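Local coordinates for protein enoyl-CoA hydratase (Mycobacterium avium subsp. paratuberculosis, PDB 4LK5) that probably catalyses the addition of water across the double bond of enoyl-CoA thioesters, as a member of the crotonase-like enoyl-CoA hydratase/isomerase family, at residues His130-Val135 with Leu149-Val154; Met172-Ala177 with Asp263-Leu268; Ala156-Phe161 with Thr212-Ala217. One frame throughout, in Å; residues are numbered along the deposited sequence.

Contact 1: His130-Val135 with Leu149-Val154; sequences HPVVAV and LACDVV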
loop_
_atom_site.group_PDB
_atom_site.type_symbol
_atom_site.label_atom_id
_atom_site.label_comp_id
_atom_site.label_asym_id
_atom_site.label_seq_id
_atom_site.Cartn_x
_atom_site.Cartn_y
_atom_site.Cartn_z
ATOM N N HIS C 130 -1.871 -16.533 16.448
ATOM C CA HIS C 130 -1.993 -17.647 15.581
ATOM C C HIS C 130 -2.470 -17.151 14.251
ATOM O O HIS C 130 -3.030 -16.052 14.155
ATOM C CB HIS C 130 -2.991 -18.651 16.190
ATOM C CG HIS C 130 -2.522 -19.226 17.487
ATOM N ND1 HIS C 130 -1.429 -20.062 17.571
ATOM C CD2 HIS C 130 -2.930 -19.013 18.757
ATOM C CE1 HIS C 130 -1.206 -20.372 18.837
ATOM N NE2 HIS C 130 -2.111 -19.755 19.578
ATOM N N PRO C 131 -2.249 -17.943 13.194
ATOM C CA PRO C 131 -2.821 -17.508 11.924
ATOM C C PRO C 131 -4.334 -17.519 12.012
ATOM O O PRO C 131 -4.906 -18.471 12.547
ATOM C CB PRO C 131 -2.321 -18.566 10.949
ATOM C CG PRO C 131 -1.006 -18.973 11.517
ATOM C CD PRO C 131 -1.241 -18.996 13.005
ATOM N N VAL C 132 -4.967 -16.452 11.539
ATOM C CA VAL C 132 -6.417 -16.367 11.499
ATOM C C VAL C 132 -6.879 -16.320 10.052
ATOM O O VAL C 132 -6.445 -15.451 9.307
ATOM C CB VAL C 132 -6.909 -15.119 12.227
ATOM C CG1 VAL C 132 -8.426 -15.011 12.080
ATOM C CG2 VAL C 132 -6.503 -15.172 13.688
ATOM N N VAL C 133 -7.753 -17.252 9.661
ATOM C CA VAL C 133 -8.125 -17.431 8.271
ATOM C C VAL C 133 -9.555 -17.062 8.020
ATOM O O VAL C 133 -10.415 -17.589 8.683
ATOM C CB VAL C 133 -8.012 -18.891 7.821
ATOM C CG1 VAL C 133 -8.255 -18.978 6.301
ATOM C CG2 VAL C 133 -6.669 -19.473 8.179
ATOM N N ALA C 134 -9.799 -16.184 7.044
ATOM C CA ALA C 134 -11.132 -15.846 6.595
ATOM C C ALA C 134 -11.520 -16.610 5.340
ATOM O O ALA C 134 -10.845 -16.567 4.324
ATOM C CB ALA C 134 -11.261 -14.355 6.345
ATOM N N VAL C 135 -12.660 -17.264 5.421
ATOM C CA VAL C 135 -13.121 -18.198 4.428
ATOM C C VAL C 135 -14.355 -17.607 3.795
ATOM O O VAL C 135 -15.421 -17.688 4.355
ATOM C CB VAL C 135 -13.516 -19.524 5.112
ATOM C CG1 VAL C 135 -14.086 -20.497 4.088
ATOM C CG2 VAL C 135 -12.323 -20.123 5.831
ATOM N N LEU C 149 -10.830 -8.530 6.501
ATOM C CA LEU C 149 -9.578 -7.851 6.240
ATOM C C LEU C 149 -8.716 -7.678 7.442
ATOM O O LEU C 149 -7.540 -7.377 7.310
ATOM C CB LEU C 149 -9.792 -6.534 5.529
ATOM C CG LEU C 149 -10.261 -6.808 4.101
ATOM C CD1 LEU C 149 -11.017 -5.619 3.580
ATOM C CD2 LEU C 149 -9.068 -7.094 3.216
ATOM N N ALA C 150 -9.263 -7.929 8.611
ATOM C CA ALA C 150 -8.459 -7.950 9.814
ATOM C C ALA C 150 -7.746 -9.244 9.916
ATOM O O ALA C 150 -6.787 -9.345 10.668
ATOM C CB ALA C 150 -9.329 -7.764 11.046
ATOM N N CYS C 151 -8.218 -10.250 9.189
ATOM C CA CYS C 151 -7.591 -11.563 9.270
ATOM C C CYS C 151 -6.206 -11.559 8.589
ATOM O O CYS C 151 -5.760 -10.533 8.057
ATOM C CB CYS C 151 -8.542 -12.604 8.711
ATOM S SG CYS C 151 -10.078 -12.681 9.694
ATOM N N ASP C 152 -5.522 -12.695 8.636
ATOM C CA ASP C 152 -4.149 -12.833 8.112
ATOM C C ASP C 152 -4.120 -13.433 6.714
ATOM O O ASP C 152 -3.249 -13.152 5.874
ATOM C CB ASP C 152 -3.380 -13.743 9.050
ATOM C CG ASP C 152 -3.386 -13.219 10.479
ATOM O OD1 ASP C 152 -3.077 -12.009 10.687
ATOM O OD2 ASP C 152 -3.735 -13.996 11.383
ATOM N N VAL C 153 -5.090 -14.283 6.480
ATOM C CA VAL C 153 -5.197 -14.981 5.240
ATOM C C VAL C 153 -6.652 -14.859 4.841
ATOM O O VAL C 153 -7.533 -15.082 5.667
ATOM C CB VAL C 153 -4.793 -16.460 5.459
ATOM C CG1 VAL C 153 -5.175 -17.306 4.263
ATOM C CG2 VAL C 153 -3.308 -16.541 5.719
ATOM N N VAL C 154 -6.901 -14.477 3.597
ATOM C CA VAL C 154 -8.262 -14.418 3.100
ATOM C C VAL C 154 -8.410 -15.287 1.858
ATOM O O VAL C 154 -7.850 -14.995 0.820
ATOM C CB VAL C 154 -8.682 -12.969 2.834
ATOM C CG1 VAL C 154 -10.157 -12.865 2.480
ATOM C CG2 VAL C 154 -8.390 -12.133 4.052
#
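Val-133 pairs with Val-153 and Ala-134 with Val-154 in parallel register, the CA atoms of the second pair 4.7 Å apart. The straightest bond runs from Ala-134 N to Val-153 O, 2.9 Å with 174° at the hydrogen. One residue earlier, Val-132 O takes two N-H groups: Asp-152 N at 3.0 Å and, weakly, Val-153 N at 3.3 Å. The carboxylate of Asp-152 folds back beside its own N, and OD2 then accepts from Val-132 N; its modelled position is less certain. Cys-151 SG fits between Val-132 CG1, at 3.7 Å, and Ala-134 CB, at 3.9 Å. Val-132 presents CG1 to the sulfur because that branch stands anti to the backbone N (chi1 176°). Val-133 and Val-153 run alongside one another on the same sheet face, their CG1 atoms 4.1 Å apart. Strands 132-136 and 153-157 are linked by short strand 139-141 and helix 143-150, as in the crotonase fold. Just past that helix, Cys-151 O accepts from Arg-187 of the second subunit. Backbone bonds thus run through the whole pairing, the Asp-152 carboxylate, if placed correctly, adding one at its start, and the buried apolar side chains also meet the second subunit.

Contact 2: Met172-Ala177 with Asp263-Leu268; sequences MPDGGA and DGQSVL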
loop_
_atom_site.group_PDB
_atom_site.type_symbol
_atom_site.label_atom_id
_atom_site.label_comp_id
_atom_site.label_asym_id
_atom_site.label_seq_id
_atom_site.Cartn_x
_atom_site.Cartn_y
_atom_site.Cartn_z
HETATM N N MSE C 172 -20.331 5.549 7.870
HETATM C CA MSE C 172 -18.926 5.522 7.507
HETATM C C MSE C 172 -18.384 4.136 7.750
HETATM O O MSE C 172 -19.035 3.316 8.415
HETATM C CB MSE C 172 -18.199 6.601 8.322
HETATM C CG MSE C 172 -17.785 6.072 9.671
HETATM SE SE MSE C 172 -16.989 7.468 10.763
HETATM C CE MSE C 172 -15.072 7.489 10.261
ATOM N N PRO C 173 -17.182 3.847 7.223
ATOM C CA PRO C 173 -16.613 2.512 7.482
ATOM C C PRO C 173 -16.288 2.335 8.922
ATOM O O PRO C 173 -15.809 3.251 9.538
ATOM C CB PRO C 173 -15.329 2.489 6.649
ATOM C CG PRO C 173 -15.452 3.573 5.620
ATOM C CD PRO C 173 -16.524 4.536 6.086
ATOM N N ASP C 174 -16.576 1.178 9.492
ATOM C CA ASP C 174 -16.158 0.947 10.862
ATOM C C ASP C 174 -15.428 -0.388 10.900
ATOM O O ASP C 174 -15.115 -0.940 9.845
ATOM C CB ASP C 174 -17.329 1.119 11.868
ATOM C CG ASP C 174 -18.542 0.252 11.565
ATOM O OD1 ASP C 174 -18.388 -0.924 11.254
ATOM O OD2 ASP C 174 -19.680 0.734 11.680
ATOM N N GLY C 175 -15.081 -0.870 12.081
ATOM C CA GLY C 175 -14.291 -2.106 12.195
ATOM C C GLY C 175 -12.858 -2.012 11.676
ATOM O O GLY C 175 -12.254 -3.014 11.302
ATOM N N GLY C 176 -12.319 -0.801 11.673
ATOM C CA GLY C 176 -10.974 -0.551 11.208
ATOM C C GLY C 176 -10.806 -0.524 9.710
ATOM O O GLY C 176 -9.684 -0.429 9.263
ATOM N N ALA C 177 -11.903 -0.640 8.954
ATOM C CA ALA C 177 -11.874 -0.533 7.506
ATOM C C ALA C 177 -11.146 0.732 6.958
ATOM O O ALA C 177 -10.519 0.645 5.897
ATOM C CB ALA C 177 -13.289 -0.593 6.947
ATOM N N ASP C 263 -16.247 7.651 17.437
ATOM C CA ASP C 263 -16.726 9.053 17.494
ATOM C C ASP C 263 -17.521 9.496 16.271
ATOM O O ASP C 263 -18.364 10.356 16.348
ATOM C CB ASP C 263 -15.559 10.035 17.615
ATOM C CG ASP C 263 -14.699 9.806 18.858
ATOM O OD1 ASP C 263 -15.183 9.296 19.897
ATOM O OD2 ASP C 263 -13.512 10.143 18.782
ATOM N N GLY C 264 -17.227 8.932 15.122
ATOM C CA GLY C 264 -17.917 9.322 13.923
ATOM C C GLY C 264 -19.218 8.576 13.714
ATOM O O GLY C 264 -20.208 9.213 13.367
ATOM N N GLN C 265 -19.218 7.245 13.912
ATOM C CA GLN C 265 -20.420 6.447 13.702
ATOM C C GLN C 265 -21.455 6.808 14.718
ATOM O O GLN C 265 -22.615 6.864 14.347
ATOM C CB GLN C 265 -20.232 4.924 13.805
ATOM C CG GLN C 265 -19.722 4.201 12.586
ATOM C CD GLN C 265 -20.617 4.155 11.354
ATOM O OE1 GLN C 265 -20.998 5.170 10.801
ATOM N NE2 GLN C 265 -20.786 2.968 10.823
ATOM N N SER C 266 -21.044 6.976 15.982
ATOM C CA SER C 266 -21.945 7.413 17.080
ATOM C C SER C 266 -22.869 8.543 16.622
ATOM O O SER C 266 -24.067 8.473 16.837
ATOM C CB SER C 266 -21.145 7.909 18.270
ATOM O OG SER C 266 -20.443 6.842 18.843
ATOM N N VAL C 267 -22.295 9.553 15.961
ATOM C CA VAL C 267 -23.062 10.662 15.385
ATOM C C VAL C 267 -23.960 10.203 14.205
ATOM O O VAL C 267 -25.141 10.539 14.135
ATOM C CB VAL C 267 -22.101 11.833 14.974
ATOM C CG1 VAL C 267 -22.825 12.961 14.226
ATOM C CG2 VAL C 267 -21.412 12.378 16.211
ATOM N N LEU C 268 -23.397 9.411 13.304
ATOM C CA LEU C 268 -24.087 9.035 12.095
ATOM C C LEU C 268 -25.228 8.081 12.345
ATOM O O LEU C 268 -26.230 8.129 11.634
ATOM C CB LEU C 268 -23.115 8.407 11.098
ATOM C CG LEU C 268 -22.085 9.381 10.540
ATOM C CD1 LEU C 268 -20.991 8.576 9.874
ATOM C CD2 LEU C 268 -22.660 10.400 9.566
#
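The amide of Gln-265 has one face turned to the backbone of Met-172, a selenomethionine, and has the carboxylate of Asp-174 at its NE2 edge. On the Met-172 face, Met-172 N donates to OE1 of Gln-265 at 3.0 Å, coming from 48° above the carbonyl plane. Met-172 CG sits over the same face, 3.5 Å from Gln-265 OE1. Met-172 O is there too, 3.0 Å from Gln-265 NE2, but the angle is too poor for a hydrogen bond. At the edge, NE2 of Gln-265 points almost within its own plane to OD2 of Asp-174, a short bond of 2.6 Å. The carboxylate receives it on the anti side of OD2 and out of its plane, the two flat groups being turned 55° apart. The bend of the Gln-265 chain at chi2 (-66°) carries its amide from the helix to the loop, where the two ends of the group grip Met-172 and Asp-174.

The loop leads from the strand 161-163 region into helix 177-185, and the amide belongs to helix 254-269 near the C-terminus of this crotonase-like fold. Asp-174 to Ala-177 form a type I' turn, with Gly-175 and Gly-176 at positive phi and Gly-176 as N-cap. Glu-261, one turn before Gln-265 on the same helix, takes Gly-176 N, while Ser-146 OG bonds Asp-174 O.

Around the polar centre the packing is apolar. Met-172 bends at its last torsion and lays SE against the bare backbone of Gly-264, 3.8 Å from its CA. Leu-268 CD1 comes to 3.8 Å from Met-172 CB, its other neighbours including Leu-171. Thr-242 of the third subunit packs on Met-172 and Pro-173.

Contact 3: Ala156-Phe161 with Thr212-Ala217; sequences ASENAF and TAVYPA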
loop_
_atom_site.group_PDB
_atom_site.type_symbol
_atom_site.label_atom_id
_atom_site.label_comp_id
_atom_site.label_asym_id
_atom_site.label_seq_id
_atom_site.Cartn_x
_atom_site.Cartn_y
_atom_site.Cartn_z
ATOM N N ALA C 156 -10.968 -16.758 -0.898
ATOM C CA ALA C 156 -12.218 -16.471 -1.532
ATOM C C ALA C 156 -12.593 -17.489 -2.638
ATOM O O ALA C 156 -11.730 -18.043 -3.327
ATOM C CB ALA C 156 -12.170 -15.071 -2.103
ATOM N N SER C 157 -13.898 -17.748 -2.739
ATOM C CA SER C 157 -14.523 -18.406 -3.875
ATOM C C SER C 157 -14.666 -17.444 -5.047
ATOM O O SER C 157 -14.829 -16.227 -4.864
ATOM C CB SER C 157 -15.929 -18.871 -3.483
ATOM O OG SER C 157 -16.687 -19.207 -4.632
ATOM N N GLU C 158 -14.670 -17.981 -6.259
ATOM C CA GLU C 158 -15.015 -17.154 -7.405
ATOM C C GLU C 158 -16.428 -16.570 -7.258
ATOM O O GLU C 158 -16.717 -15.542 -7.850
ATOM C CB GLU C 158 -14.824 -17.905 -8.730
ATOM C CG GLU C 158 -13.344 -18.038 -9.047
ATOM C CD GLU C 158 -13.033 -18.383 -10.484
ATOM O OE1 GLU C 158 -13.546 -19.417 -10.963
ATOM O OE2 GLU C 158 -12.239 -17.627 -11.105
ATOM N N ASN C 159 -17.279 -17.199 -6.446
ATOM C CA ASN C 159 -18.624 -16.655 -6.142
ATOM C C ASN C 159 -18.644 -15.433 -5.225
ATOM O O ASN C 159 -19.600 -14.666 -5.230
ATOM C CB ASN C 159 -19.520 -17.733 -5.509
ATOM C CG ASN C 159 -20.016 -18.756 -6.526
ATOM O OD1 ASN C 159 -19.837 -18.596 -7.741
ATOM N ND2 ASN C 159 -20.648 -19.824 -6.025
ATOM N N ALA C 160 -17.591 -15.266 -4.439
ATOM C CA ALA C 160 -17.508 -14.188 -3.468
ATOM C C ALA C 160 -17.388 -12.827 -4.085
ATOM O O ALA C 160 -16.885 -12.677 -5.180
ATOM C CB ALA C 160 -16.329 -14.417 -2.548
ATOM N N PHE C 161 -17.859 -11.829 -3.352
ATOM C CA PHE C 161 -17.516 -10.441 -3.625
ATOM C C PHE C 161 -17.464 -9.624 -2.342
ATOM O O PHE C 161 -17.998 -10.021 -1.307
ATOM C CB PHE C 161 -18.466 -9.788 -4.628
ATOM C CG PHE C 161 -19.892 -9.640 -4.133
ATOM C CD1 PHE C 161 -20.257 -8.569 -3.282
ATOM C CD2 PHE C 161 -20.882 -10.561 -4.517
ATOM C CE1 PHE C 161 -21.562 -8.422 -2.825
ATOM C CE2 PHE C 161 -22.182 -10.407 -4.067
ATOM C CZ PHE C 161 -22.523 -9.340 -3.219
ATOM N N THR C 212 -5.939 -13.423 -0.395
ATOM C CA THR C 212 -4.809 -14.273 -0.480
ATOM C C THR C 212 -4.940 -15.214 -1.696
ATOM O O THR C 212 -3.968 -15.419 -2.471
ATOM C CB THR C 212 -4.671 -15.027 0.846
ATOM O OG1 THR C 212 -4.695 -14.063 1.917
ATOM C CG2 THR C 212 -3.355 -15.799 0.875
ATOM N N ALA C 213 -6.141 -15.763 -1.882
ATOM C CA ALA C 213 -6.386 -16.656 -3.016
ATOM C C ALA C 213 -7.850 -16.786 -3.391
ATOM O O ALA C 213 -8.727 -16.610 -2.563
ATOM C CB ALA C 213 -5.777 -18.033 -2.751
ATOM N N VAL C 214 -8.070 -17.100 -4.661
ATOM C CA VAL C 214 -9.394 -17.294 -5.235
ATOM C C VAL C 214 -9.425 -18.719 -5.754
ATOM O O VAL C 214 -8.471 -19.180 -6.342
ATOM C CB VAL C 214 -9.660 -16.337 -6.429
ATOM C CG1 VAL C 214 -11.061 -16.559 -7.005
ATOM C CG2 VAL C 214 -9.469 -14.866 -6.024
ATOM N N TYR C 215 -10.529 -19.415 -5.548
ATOM C CA TYR C 215 -10.683 -20.763 -6.070
ATOM C C TYR C 215 -12.013 -20.867 -6.777
ATOM O O TYR C 215 -12.988 -20.280 -6.325
ATOM C CB TYR C 215 -10.663 -21.775 -4.940
ATOM C CG TYR C 215 -9.453 -21.660 -4.075
ATOM C CD1 TYR C 215 -8.192 -21.842 -4.598
ATOM C CD2 TYR C 215 -9.561 -21.377 -2.727
ATOM C CE1 TYR C 215 -7.073 -21.740 -3.800
ATOM C CE2 TYR C 215 -8.447 -21.269 -1.922
ATOM C CZ TYR C 215 -7.211 -21.445 -2.466
ATOM O OH TYR C 215 -6.097 -21.334 -1.675
ATOM N N PRO C 216 -12.068 -21.640 -7.874
ATOM C CA PRO C 216 -13.387 -21.948 -8.442
ATOM C C PRO C 216 -14.337 -22.514 -7.377
ATOM O O PRO C 216 -13.910 -23.290 -6.506
ATOM C CB PRO C 216 -13.061 -23.003 -9.513
ATOM C CG PRO C 216 -11.637 -22.725 -9.901
ATOM C CD PRO C 216 -10.989 -22.365 -8.586
ATOM N N ALA C 217 -15.597 -22.095 -7.428
ATOM C CA ALA C 217 -16.612 -22.527 -6.449
ATOM C C ALA C 217 -16.600 -24.031 -6.177
ATOM O O ALA C 217 -16.540 -24.471 -5.017
ATOM C CB ALA C 217 -18.002 -22.077 -6.894
#
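Ala-156 and Ser-157 face Val-214 and Tyr-215 in parallel register, and this is the tightly joined part. Ala-156 N donates to Ala-213 O at 2.8 Å, nearly straight, with 173° at the hydrogen. Ala-156 O in turn accepts Tyr-215 N at 2.9 Å in the carbonyl plane, and the CA-H of Val-214 also comes close to that oxygen. The third rung, Glu-158 N to Tyr-215 O at 2.8 Å, leaves the carbonyl plane of its acceptor, the donor tilted 30° as the first strand ends. Strand 213-215 is the outermost strand of the main sheet within this chain, and the two faces of the pair are covered by different helices: Ala-202 of helix 202-208 packs on Ala-156 and Val-214, whereas Phe-220 of helix 217-233 meets Ser-157 and Tyr-215.

Toward solvent the contact loses its hydrogen bonds, though Glu-158 CG, crossing Val-214 at about a right angle, still presses on Val-214 CG1 at 3.4 Å. Glu-158 OE1 ends 3.6 Å from Pro-216 CA without a bond between the segments. Looser still, Asn-159 ND2 approaches the methyl of Ala-217 across the contact, 3.6 Å from its CB. The turn itself is fixed from within: Ser-157 OG, swung anti to its own N (chi1 165°), accepts Asn-159 N at 2.8 Å in an ST turn, and Ala-160 N closes a type I turn on Ser-157 O. Main-chain bonding therefore holds the strand pair, and the exposed Glu-158 and Asn-159 add van der Waals contact but no cross-segment hydrogen bond through their polar ends.

In the fold
Contacts 1 and 3 are two successive steps across the main sheet, sharing strand 153-157; they meet where Val-154 O lies 2.8 Å from Thr-212 N, a probable hydrogen bond. Contact 1 is buried and mostly apolar, with one carboxylate at its start; contact 3, at the outer strand, is partly buried and ends in exposed polar side chains. Contact 2 is also buried but lies on the opposite side of the chain's centre from both. It joins a loop to a helix, and there a side-chain amide does the work that backbone rungs do in the sheet. The third subunit packs on contact 2, the second on contact 1 and, at contact 3, only on Thr-212.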